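Local coordinates for protein polymeric immunoglobulin receptor (Mus musculus, PDB 4NOF) that probably takes up polymeric immunoglobulins for transport across epithelia, this piece being its second immunoglobulin-like V-type domain, at residues Y13-D16 / N20-I23; P58-R63 / G89-Q94. One frame throughout, in Å; residues are numbered along the deposited sequence.

Both contacts lie in one immunoglobulin V-set domain, their centres about 12 Å apart, and they follow in series along the chain: contact 1 closes at residue 23, before contact 2 opens at residue 58. Contact 1 bridges the two sheets of the sandwich, setting strand 11-16, an outer strand of the five-stranded sheet, against strand 21-26 of the three-stranded one; contact 2 joins the loop between strands 46-51 and 64-67 to strand 89-95, in the same five-stranded sheet as 11-16. They meet directly where Ile-23 CG2 packs 4.1 Å from Cys-93 SG, so the two join at the disulfide-bearing core.

Contact 1: residues Y13-D16 / N20-I23; sequences YTKD and NVTI. With NAG (2-acetamido-2-deoxy-beta-D-glucopyranose), chain C.
Tyr-13 lies against Val-21, Thr-22 and Ile-23, its side chain crossing that of Val-21 at about a right angle. The strand axes run nearly antiparallel (161°) but 8.7 Å apart, and no hydrogen bond links the segments: here the contact joins opposite sheets of the V-set sandwich. With CG anti to the carbonyl carbon (chi1 -64°), Tyr-13 CB starts 3.9 Å from Val-21 CG2. Tyr-13 CD2 lies 3.7 Å from Val-21 CG2. Farther out, Tyr-13 CE2 passes 3.5 Å from Thr-22 O, and Tyr-13 OH reaches Ile-23 CA at 3.7 Å, taking a hydrogen bond from Glu-24 N. A phenylalanine here would probably keep the Val-21 packing but leave that amide without its phenolic acceptor.

Lys-15 lays its methylenes along the backbone at Asn-20, Lys-15 CD 3.6 Å from Asn-20 O. Asn-20 ND2 is bonded to NAG C1 at 1.5 Å, and Asn-79 ND2 hydrogen-bonds both Asn-20 OD1 and Thr-22 OG1, polar ends of the Asn-Val-Thr glycosylation sequon. The segments thus meet by van der Waals packing, while polar groups find partners beyond them, at Glu-24 N and Asn-79, and Asn-20 ND2 carries the sugar covalently.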
loop_
_atom_site.group_PDB
_atom_site.type_symbol
_atom_site.label_atom_id
_atom_site.label_comp_id
_atom_site.label_asym_id
_atom_site.label_seq_id
_atom_site.Cartn_x
_atom_site.Cartn_y
_atom_site.Cartn_z
ATOM N N TYR A 13 -1.356 -8.257 -6.639
ATOM C CA TYR A 13 -0.023 -8.207 -7.210
ATOM C C TYR A 13 0.725 -9.500 -6.841
ATOM O O TYR A 13 0.710 -9.928 -5.700
ATOM C CB TYR A 13 0.760 -7.020 -6.615
ATOM C CG TYR A 13 0.191 -5.658 -6.933
ATOM C CD1 TYR A 13 -0.744 -5.067 -6.116
ATOM C CD2 TYR A 13 0.588 -4.960 -8.070
ATOM C CE1 TYR A 13 -1.248 -3.818 -6.388
ATOM C CE2 TYR A 13 0.075 -3.702 -8.359
ATOM C CZ TYR A 13 -0.845 -3.134 -7.506
ATOM O OH TYR A 13 -1.374 -1.888 -7.775
ATOM N N THR A 14 1.393 -10.119 -7.815
ATOM C CA THR A 14 2.088 -11.374 -7.592
ATOM C C THR A 14 3.547 -11.154 -8.006
ATOM O O THR A 14 3.823 -10.743 -9.151
ATOM C CB THR A 14 1.449 -12.516 -8.438
ATOM O OG1 THR A 14 0.079 -12.691 -8.078
ATOM C CG2 THR A 14 2.157 -13.834 -8.226
ATOM N N LYS A 15 4.462 -11.340 -7.070
ATOM C CA LYS A 15 5.873 -11.092 -7.298
ATOM C C LYS A 15 6.741 -12.194 -6.687
ATOM O O LYS A 15 6.404 -12.784 -5.671
ATOM C CB LYS A 15 6.286 -9.767 -6.689
ATOM C CG LYS A 15 5.661 -8.533 -7.321
ATOM C CD LYS A 15 6.144 -8.263 -8.742
ATOM C CE LYS A 15 5.296 -7.186 -9.395
ATOM N NZ LYS A 15 5.752 -6.873 -10.779
ATOM N N ASP A 16 7.873 -12.456 -7.316
ATOM C CA ASP A 16 8.881 -13.337 -6.716
ATOM C C ASP A 16 9.630 -12.674 -5.563
ATOM O O ASP A 16 9.842 -11.470 -5.542
ATOM C CB ASP A 16 9.911 -13.721 -7.782
ATOM C CG ASP A 16 9.410 -14.765 -8.740
ATOM O OD1 ASP A 16 8.281 -15.305 -8.565
ATOM O OD2 ASP A 16 10.202 -15.070 -9.672
ATOM N N ASN A 20 10.618 -6.152 -6.681
ATOM C CA ASN A 20 9.921 -4.949 -6.197
ATOM C C ASN A 20 8.526 -4.886 -6.754
ATOM O O ASN A 20 8.225 -5.492 -7.776
ATOM C CB ASN A 20 10.701 -3.667 -6.512
ATOM C CG ASN A 20 10.545 -3.205 -7.953
ATOM O OD1 ASN A 20 9.570 -2.529 -8.325
ATOM N ND2 ASN A 20 11.523 -3.580 -8.781
ATOM N N VAL A 21 7.644 -4.183 -6.053
ATOM C CA VAL A 21 6.294 -3.965 -6.510
ATOM C C VAL A 21 5.966 -2.497 -6.372
ATOM O O VAL A 21 6.362 -1.862 -5.388
ATOM C CB VAL A 21 5.256 -4.825 -5.739
ATOM C CG1 VAL A 21 5.217 -4.515 -4.238
ATOM C CG2 VAL A 21 3.886 -4.666 -6.342
ATOM N N THR A 22 5.246 -1.973 -7.352
ATOM C CA THR A 22 4.684 -0.639 -7.263
ATOM C C THR A 22 3.186 -0.754 -7.094
ATOM O O THR A 22 2.466 -1.153 -8.009
ATOM C CB THR A 22 5.006 0.223 -8.498
ATOM O OG1 THR A 22 6.427 0.351 -8.601
ATOM C CG2 THR A 22 4.362 1.616 -8.342
ATOM N N ILE A 23 2.705 -0.407 -5.900
ATOM C CA ILE A 23 1.276 -0.454 -5.552
ATOM C C ILE A 23 0.622 0.875 -5.945
ATOM O O ILE A 23 1.121 1.926 -5.590
ATOM C CB ILE A 23 1.097 -0.684 -4.029
ATOM C CG1 ILE A 23 1.693 -2.027 -3.613
ATOM C CG2 ILE A 23 -0.378 -0.584 -3.622
ATOM C CD1 ILE A 23 1.794 -2.221 -2.116
HETATM C C1 NAG C . 11.567 -3.253 -10.193
HETATM C C2 NAG C . 12.975 -3.197 -10.771
HETATM C C3 NAG C . 12.918 -2.857 -12.256
HETATM C C4 NAG C . 11.983 -3.807 -12.996
HETATM C C5 NAG C . 10.622 -3.836 -12.302
HETATM C C6 NAG C . 9.672 -4.856 -12.919
HETATM C C7 NAG C . 14.660 -2.562 -9.096
HETATM C C8 NAG C . 15.453 -1.458 -8.447
HETATM N N2 NAG C . 13.797 -2.230 -10.062
HETATM O O3 NAG C . 14.214 -2.950 -12.803
HETATM O O4 NAG C . 11.849 -3.378 -14.339
HETATM O O5 NAG C . 10.800 -4.181 -10.944
HETATM O O6 NAG C . 8.346 -4.468 -12.639
HETATM O O7 NAG C . 14.836 -3.713 -8.720
#

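Contact 2: residues P58-R63 / G89-Q94; sequences PSYIGR and GLYICQ
Tyr-60 and Tyr-91 approach from opposite directions and join through their hydroxyls, spanning backbones whose nearest CA atoms, those of Tyr-60 and Tyr-91, are 13.6 Å apart. Tyr-91 is the tyrosine of the immunoglobulin tyrosine corner, within the Asp-x-Gly-x-Tyr-x-Cys pattern that runs from Asp-87 through Gly-89 to Cys-93, which is disulfide-bonded to Cys-25.

The hydrogen bonding forms a short chain. Tyr-60 OH donates to Tyr-91 OH at 2.7 Å, and Tyr-91 OH is bonded in turn to the carbonyl O of Asp-87, the link that defines the corner. Since that carbonyl can only accept, the Tyr-91 hydroxyl uses its own proton there and receives the one from Tyr-60. Two partners therefore grip this buried oxygen and probably restrict the rotation of its O-H.

Ring contact adds little. Each hydroxyl sits at the edge of the other ring, near its plane, and Tyr-60 CZ comes no nearer than 4.4 Å to Tyr-91 CE2, so the two hydroxyls, and not the ring faces, make the contact; the two segments bury just 73 Å² between them. Lys-40 of the adjacent strand 36-41 and Val-49 of the outer strand 46-51 touch both tyrosines.

Charge enters through Arg-63, which forms a salt bridge from NH1 to Asp-87, as is familiar in V-set domains, so the residue whose carbonyl ends the chain of hydrogen bonds is also held by its carboxylate. Within the loop, Arg-63 N bonds to Tyr-60 O at 2.9 Å. Arg-63 NH2 stands 3.6 Å above the plane of the Tyr-60 ring, shifted toward its rim, and donates 3.0 Å to Ser-59 O, which lies in the guanidinium plane although the donor is tilted 33° from the carbonyl plane.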
loop_
_atom_site.group_PDB
_atom_site.type_symbol
_atom_site.label_atom_id
_atom_site.label_comp_id
_atom_site.label_asym_id
_atom_site.label_seq_id
_atom_site.Cartn_x
_atom_site.Cartn_y
_atom_site.Cartn_z
ATOM N N PRO A 58 9.590 0.386 10.802
ATOM C CA PRO A 58 10.981 -0.086 10.776
ATOM C C PRO A 58 11.256 -1.308 9.915
ATOM O O PRO A 58 12.380 -1.454 9.396
ATOM C CB PRO A 58 11.270 -0.467 12.266
ATOM C CG PRO A 58 10.213 0.132 13.068
ATOM C CD PRO A 58 9.047 0.548 12.167
ATOM N N SER A 59 10.256 -2.164 9.717
ATOM C CA SER A 59 10.414 -3.329 8.850
ATOM C C SER A 59 10.488 -3.006 7.361
ATOM O O SER A 59 10.896 -3.871 6.570
ATOM C CB SER A 59 9.307 -4.349 9.100
ATOM O OG SER A 59 9.384 -4.831 10.446
ATOM N N TYR A 60 10.163 -1.774 6.985
ATOM C CA TYR A 60 10.152 -1.346 5.591
ATOM C C TYR A 60 11.088 -0.181 5.293
ATOM O O TYR A 60 11.223 0.226 4.162
ATOM C CB TYR A 60 8.748 -0.942 5.186
ATOM C CG TYR A 60 7.731 -2.046 5.108
ATOM C CD1 TYR A 60 7.024 -2.442 6.238
ATOM C CD2 TYR A 60 7.424 -2.663 3.896
ATOM C CE1 TYR A 60 6.035 -3.426 6.170
ATOM C CE2 TYR A 60 6.437 -3.648 3.823
ATOM C CZ TYR A 60 5.752 -4.037 4.959
ATOM O OH TYR A 60 4.745 -5.007 4.930
ATOM N N ILE A 61 11.765 0.368 6.301
ATOM C CA ILE A 61 12.582 1.540 6.018
ATOM C C ILE A 61 13.706 1.156 5.049
ATOM O O ILE A 61 14.244 0.035 5.090
ATOM C CB ILE A 61 13.130 2.222 7.289
ATOM C CG1 ILE A 61 13.694 3.599 6.918
ATOM C CG2 ILE A 61 14.105 1.305 7.975
ATOM C CD1 ILE A 61 13.990 4.539 8.053
ATOM N N GLY A 62 13.964 2.059 4.120
ATOM C CA GLY A 62 14.931 1.814 3.039
ATOM C C GLY A 62 14.387 0.993 1.875
ATOM O O GLY A 62 15.077 0.828 0.866
ATOM N N ARG A 63 13.175 0.460 2.024
ATOM C CA ARG A 63 12.541 -0.403 1.007
ATOM C C ARG A 63 11.244 0.147 0.469
ATOM O O ARG A 63 10.773 -0.316 -0.564
ATOM C CB ARG A 63 12.201 -1.800 1.563
ATOM C CG ARG A 63 13.318 -2.531 2.220
ATOM C CD ARG A 63 12.972 -4.002 2.440
ATOM N NE ARG A 63 11.943 -4.304 3.417
ATOM C CZ ARG A 63 10.828 -5.005 3.152
ATOM N NH1 ARG A 63 10.587 -5.427 1.925
ATOM N NH2 ARG A 63 9.953 -5.283 4.119
ATOM N N GLY A 89 0.459 -10.449 1.853
ATOM C CA GLY A 89 -0.814 -10.324 2.535
ATOM C C GLY A 89 -1.586 -9.103 2.062
ATOM O O GLY A 89 -1.255 -8.480 1.041
ATOM N N LEU A 90 -2.623 -8.778 2.828
ATOM C CA LEU A 90 -3.519 -7.671 2.488
ATOM C C LEU A 90 -3.000 -6.353 3.015
ATOM O O LEU A 90 -2.474 -6.288 4.129
ATOM C CB LEU A 90 -4.917 -7.885 3.092
ATOM C CG LEU A 90 -5.717 -9.029 2.441
ATOM C CD1 LEU A 90 -6.929 -9.388 3.310
ATOM C CD2 LEU A 90 -6.108 -8.698 1.014
ATOM N N TYR A 91 -3.185 -5.314 2.192
ATOM C CA TYR A 91 -2.856 -3.935 2.510
ATOM C C TYR A 91 -4.047 -3.053 2.142
ATOM O O TYR A 91 -4.934 -3.424 1.372
ATOM C CB TYR A 91 -1.652 -3.460 1.709
ATOM C CG TYR A 91 -0.326 -4.134 1.995
ATOM C CD1 TYR A 91 -0.039 -5.430 1.548
ATOM C CD2 TYR A 91 0.698 -3.430 2.638
ATOM C CE1 TYR A 91 1.182 -5.992 1.788
ATOM C CE2 TYR A 91 1.938 -3.993 2.849
ATOM C CZ TYR A 91 2.176 -5.282 2.443
ATOM O OH TYR A 91 3.448 -5.840 2.670
ATOM N N ILE A 92 -4.063 -1.864 2.714
ATOM C CA ILE A 92 -5.061 -0.847 2.405
ATOM C C ILE A 92 -4.347 0.460 2.093
ATOM O O ILE A 92 -3.528 0.942 2.909
ATOM C CB ILE A 92 -6.092 -0.626 3.552
ATOM C CG1 ILE A 92 -6.867 -1.901 3.864
ATOM C CG2 ILE A 92 -7.073 0.439 3.138
ATOM C CD1 ILE A 92 -7.766 -1.772 5.097
ATOM N N CYS A 93 -4.637 0.995 0.913
ATOM C CA CYS A 93 -4.278 2.385 0.532
ATOM C C CYS A 93 -5.303 3.289 1.127
ATOM O O CYS A 93 -6.509 2.981 1.039
ATOM C CB CYS A 93 -4.436 2.608 -0.951
ATOM S SG CYS A 93 -3.401 1.645 -2.027
ATOM N N GLN A 94 -4.871 4.417 1.673
ATOM C CA GLN A 94 -5.848 5.408 2.146
ATOM C C GLN A 94 -5.421 6.806 1.782
ATOM O O GLN A 94 -4.244 7.181 1.930
ATOM C CB GLN A 94 -6.030 5.304 3.649
ATOM C CG GLN A 94 -7.197 6.123 4.195
ATOM C CD GLN A 94 -7.530 5.803 5.648
ATOM O OE1 GLN A 94 -7.854 4.673 5.980
ATOM N NE2 GLN A 94 -7.481 6.807 6.512
#